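Local coordinates for Phi class glutathione transferase GSTF1 (Populus tremula x Populus tremuloides, PDB 4RI6), which probably conjugates glutathione to electrophilic compounds in the cytoplasm, releasing a halide from halogenated substrates, as a detoxifying enzyme of the Phi class, at residues Lys96-Gln108 with Leu157-His169. Numbering follows the deposited sequence.
Sequences KANIDQWVETDGQ and LAGDEFSFADLSH
The 96-108 part of helix 93-122 and the first turns of helix 164-179 run nearly parallel, their axes 8.2 Å apart at 17°, and are nearest at Val-103 and Ala-165. The pair is buried inside the all-helical C-terminal domain of the glutathione transferase fold. The second helix opens with the N-capping box of GSTs. Ser-163 OG accepts from Ala-165 N, and Asp-166 OD2 accepts from Ser-163 N on its anti lone pair. The methyl of Ala-165 sits 3.5 Å from Trp-102 CB. Ile-99 CG2 lies against Ser-163 OG. Val-103 CG2 meets the edge of the Phe-164 ring at CD2, 3.5 Å away. Leu-157 O lies over one face of the Trp-102 indole, toward its rim. At the loop, Asn-98 ND2 donates to Ala-158 O at 2.7 Å. Asp-106 has CG anti to its N (chi1 170°), which carries the carboxylate to Ser-168. Its OD2 also pairs with Arg-70, a residue of the glutathione pocket. Replacing Asp-106 by an alanine is likely to leave Arg-70 without this counter-charge and Ser-168 OG without its acceptor. Asp-106 CB packs off-centre on the His-169 ring, whose NE2 hydrogen-bonds Tyr-147 OH. Ser-168 OG donates to Asp-106 OD2 at 2.6 Å, from above the carboxylate plane.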
# COMPACT_ATOMS: atom_id res chain seq x y z
N LYS A 96 -1.79 -12.70 10.60
CA LYS A 96 -2.18 -11.87 9.47
C LYS A 96 -1.45 -10.52 9.53
O LYS A 96 -0.89 -10.09 8.54
CB LYS A 96 -3.69 -11.66 9.45
CG LYS A 96 -4.20 -10.83 8.26
CD LYS A 96 -5.73 -10.77 8.21
CE LYS A 96 -6.19 -10.02 6.97
NZ LYS A 96 -7.64 -9.69 6.98
N ALA A 97 -1.46 -9.88 10.70
CA ALA A 97 -0.82 -8.57 10.84
C ALA A 97 0.68 -8.66 10.63
O ALA A 97 1.30 -7.80 10.00
CB ALA A 97 -1.12 -8.00 12.19
N ASN A 98 1.27 -9.72 11.16
CA ASN A 98 2.70 -9.92 10.99
C ASN A 98 3.11 -10.00 9.53
O ASN A 98 4.14 -9.46 9.14
CB ASN A 98 3.15 -11.19 11.73
CG ASN A 98 4.60 -11.48 11.51
OD1 ASN A 98 5.46 -10.69 11.86
ND2 ASN A 98 4.88 -12.61 10.90
N ILE A 99 2.31 -10.69 8.72
CA ILE A 99 2.50 -10.72 7.28
C ILE A 99 2.22 -9.37 6.64
O ILE A 99 2.99 -8.89 5.79
CB ILE A 99 1.60 -11.80 6.66
CG1 ILE A 99 2.10 -13.17 7.10
CG2 ILE A 99 1.57 -11.71 5.13
CD1 ILE A 99 1.05 -14.27 6.94
N ASP A 100 1.15 -8.73 7.09
CA ASP A 100 0.67 -7.51 6.46
C ASP A 100 1.70 -6.37 6.51
O ASP A 100 1.80 -5.58 5.57
CB ASP A 100 -0.62 -7.08 7.14
CG ASP A 100 -1.42 -6.08 6.32
OD1 ASP A 100 -1.55 -6.24 5.09
OD2 ASP A 100 -1.94 -5.12 6.92
N GLN A 101 2.49 -6.28 7.58
CA GLN A 101 3.49 -5.20 7.63
C GLN A 101 4.50 -5.35 6.48
O GLN A 101 4.99 -4.35 5.97
CB GLN A 101 4.20 -5.15 8.99
CG GLN A 101 5.10 -6.32 9.25
CD GLN A 101 5.53 -6.44 10.70
OE1 GLN A 101 5.76 -5.44 11.39
NE2 GLN A 101 5.63 -7.67 11.17
N TRP A 102 4.79 -6.59 6.06
CA TRP A 102 5.74 -6.83 4.96
C TRP A 102 5.03 -6.66 3.62
O TRP A 102 5.65 -6.30 2.63
CB TRP A 102 6.40 -8.21 5.10
CG TRP A 102 7.30 -8.23 6.28
CD1 TRP A 102 7.03 -8.75 7.51
CD2 TRP A 102 8.61 -7.65 6.37
NE1 TRP A 102 8.09 -8.53 8.35
CE2 TRP A 102 9.06 -7.85 7.68
CE3 TRP A 102 9.43 -6.99 5.46
CZ2 TRP A 102 10.30 -7.43 8.09
CZ3 TRP A 102 10.65 -6.55 5.88
CH2 TRP A 102 11.08 -6.78 7.18
N VAL A 103 3.71 -6.86 3.59
CA VAL A 103 2.94 -6.51 2.39
C VAL A 103 2.95 -4.98 2.20
O VAL A 103 3.12 -4.48 1.08
CB VAL A 103 1.50 -7.02 2.48
CG1 VAL A 103 0.70 -6.60 1.24
CG2 VAL A 103 1.48 -8.54 2.64
N GLU A 104 2.82 -4.23 3.29
CA GLU A 104 2.89 -2.77 3.20
C GLU A 104 4.30 -2.34 2.79
O GLU A 104 4.49 -1.34 2.10
CB GLU A 104 2.49 -2.12 4.53
CG GLU A 104 1.03 -2.16 4.79
CD GLU A 104 0.27 -1.32 3.78
OE1 GLU A 104 0.71 -0.21 3.48
OE2 GLU A 104 -0.77 -1.79 3.28
N THR A 105 5.32 -3.07 3.25
CA THR A 105 6.68 -2.79 2.82
C THR A 105 6.82 -2.99 1.31
O THR A 105 7.48 -2.19 0.65
CB THR A 105 7.68 -3.64 3.64
OG1 THR A 105 7.59 -3.21 5.00
CG2 THR A 105 9.11 -3.47 3.16
N ASP A 106 6.19 -4.00 0.75
CA ASP A 106 6.13 -4.09 -0.70
C ASP A 106 5.47 -2.83 -1.28
O ASP A 106 6.02 -2.17 -2.15
CB ASP A 106 5.36 -5.33 -1.17
CG ASP A 106 5.09 -5.30 -2.66
OD1 ASP A 106 6.06 -5.11 -3.41
OD2 ASP A 106 3.92 -5.43 -3.07
N GLY A 107 4.27 -2.51 -0.81
CA GLY A 107 3.52 -1.41 -1.39
C GLY A 107 4.17 -0.04 -1.30
O GLY A 107 4.03 0.77 -2.22
N GLN A 108 4.87 0.22 -0.20
CA GLN A 108 5.42 1.54 0.09
C GLN A 108 6.91 1.70 -0.09
O GLN A 108 7.39 2.81 -0.28
CB GLN A 108 5.09 1.92 1.54
CG GLN A 108 3.61 2.00 1.84
CD GLN A 108 2.90 2.96 0.91
OE1 GLN A 108 3.26 4.11 0.83
NE2 GLN A 108 1.92 2.48 0.18
N LEU A 157 10.01 -13.51 4.43
CA LEU A 157 10.06 -12.16 5.00
C LEU A 157 9.42 -12.10 6.37
O LEU A 157 9.95 -11.44 7.26
CB LEU A 157 9.38 -11.16 4.09
CG LEU A 157 10.17 -10.77 2.85
CD1 LEU A 157 9.34 -9.89 1.96
CD2 LEU A 157 11.47 -10.04 3.20
N ALA A 158 8.28 -12.76 6.53
CA ALA A 158 7.51 -12.62 7.75
C ALA A 158 7.70 -13.76 8.75
O ALA A 158 7.11 -13.75 9.83
CB ALA A 158 6.03 -12.47 7.38
N GLY A 159 8.55 -14.72 8.42
CA GLY A 159 8.68 -15.89 9.27
C GLY A 159 9.02 -17.16 8.53
O GLY A 159 9.73 -17.12 7.53
N ASP A 160 8.48 -18.28 9.01
CA ASP A 160 8.97 -19.59 8.58
C ASP A 160 8.14 -20.19 7.45
O ASP A 160 8.35 -21.32 7.03
CB ASP A 160 9.03 -20.57 9.78
CG ASP A 160 7.70 -20.79 10.45
OD1 ASP A 160 6.68 -20.32 9.92
OD2 ASP A 160 7.66 -21.45 11.51
N GLU A 161 7.21 -19.41 6.93
CA GLU A 161 6.24 -19.90 5.97
C GLU A 161 6.07 -18.88 4.85
O GLU A 161 6.01 -17.69 5.12
CB GLU A 161 4.91 -20.14 6.68
CG GLU A 161 4.04 -21.23 6.10
CD GLU A 161 2.85 -21.57 6.99
OE1 GLU A 161 2.80 -21.13 8.16
OE2 GLU A 161 1.95 -22.29 6.51
N PHE A 162 6.02 -19.34 3.60
CA PHE A 162 5.68 -18.48 2.47
C PHE A 162 4.39 -17.73 2.77
O PHE A 162 3.44 -18.33 3.27
CB PHE A 162 5.54 -19.30 1.18
CG PHE A 162 5.18 -18.48 -0.05
CD1 PHE A 162 6.15 -17.75 -0.72
CD2 PHE A 162 3.90 -18.51 -0.57
CE1 PHE A 162 5.83 -17.03 -1.86
CE2 PHE A 162 3.57 -17.79 -1.71
CZ PHE A 162 4.54 -17.05 -2.36
N SER A 163 4.36 -16.44 2.48
CA SER A 163 3.15 -15.67 2.72
C SER A 163 2.87 -14.74 1.57
O SER A 163 3.68 -14.60 0.65
CB SER A 163 3.26 -14.84 4.00
OG SER A 163 4.02 -13.67 3.80
N PHE A 164 1.73 -14.07 1.64
CA PHE A 164 1.41 -13.06 0.66
C PHE A 164 2.49 -11.97 0.59
O PHE A 164 2.70 -11.36 -0.46
CB PHE A 164 0.04 -12.43 0.93
CG PHE A 164 -0.38 -11.49 -0.15
CD1 PHE A 164 -0.76 -11.99 -1.38
CD2 PHE A 164 -0.31 -10.12 0.02
CE1 PHE A 164 -1.07 -11.17 -2.40
CE2 PHE A 164 -0.65 -9.29 -1.02
CZ PHE A 164 -1.04 -9.81 -2.22
N ALA A 165 3.17 -11.72 1.70
CA ALA A 165 4.25 -10.73 1.67
C ALA A 165 5.30 -11.13 0.65
O ALA A 165 5.75 -10.29 -0.13
CB ALA A 165 4.87 -10.56 3.03
N ASP A 166 5.71 -12.39 0.65
CA ASP A 166 6.69 -12.86 -0.33
C ASP A 166 6.10 -12.83 -1.73
O ASP A 166 6.73 -12.34 -2.68
CB ASP A 166 7.17 -14.26 0.01
CG ASP A 166 7.60 -14.37 1.45
OD1 ASP A 166 8.69 -13.85 1.79
OD2 ASP A 166 6.86 -14.98 2.23
N LEU A 167 4.87 -13.33 -1.85
CA LEU A 167 4.18 -13.40 -3.13
C LEU A 167 4.15 -12.04 -3.80
O LEU A 167 4.43 -11.92 -4.99
CB LEU A 167 2.76 -13.96 -2.94
CG LEU A 167 1.94 -14.26 -4.19
CD1 LEU A 167 0.84 -15.25 -3.86
CD2 LEU A 167 1.35 -12.98 -4.81
N SER A 168 3.89 -11.00 -3.01
CA SER A 168 3.69 -9.69 -3.58
C SER A 168 4.98 -9.12 -4.22
O SER A 168 4.88 -8.21 -5.07
CB SER A 168 3.15 -8.75 -2.49
OG SER A 168 2.51 -7.62 -3.03
N HIS A 169 6.15 -9.66 -3.83
CA HIS A 169 7.43 -9.26 -4.42
C HIS A 169 7.76 -9.95 -5.74
O HIS A 169 8.65 -9.52 -6.47
CB HIS A 169 8.58 -9.52 -3.44
CG HIS A 169 8.59 -8.62 -2.26
ND1 HIS A 169 7.72 -8.75 -1.19
CD2 HIS A 169 9.36 -7.54 -1.98
CE1 HIS A 169 7.95 -7.79 -0.32
NE2 HIS A 169 8.94 -7.04 -0.77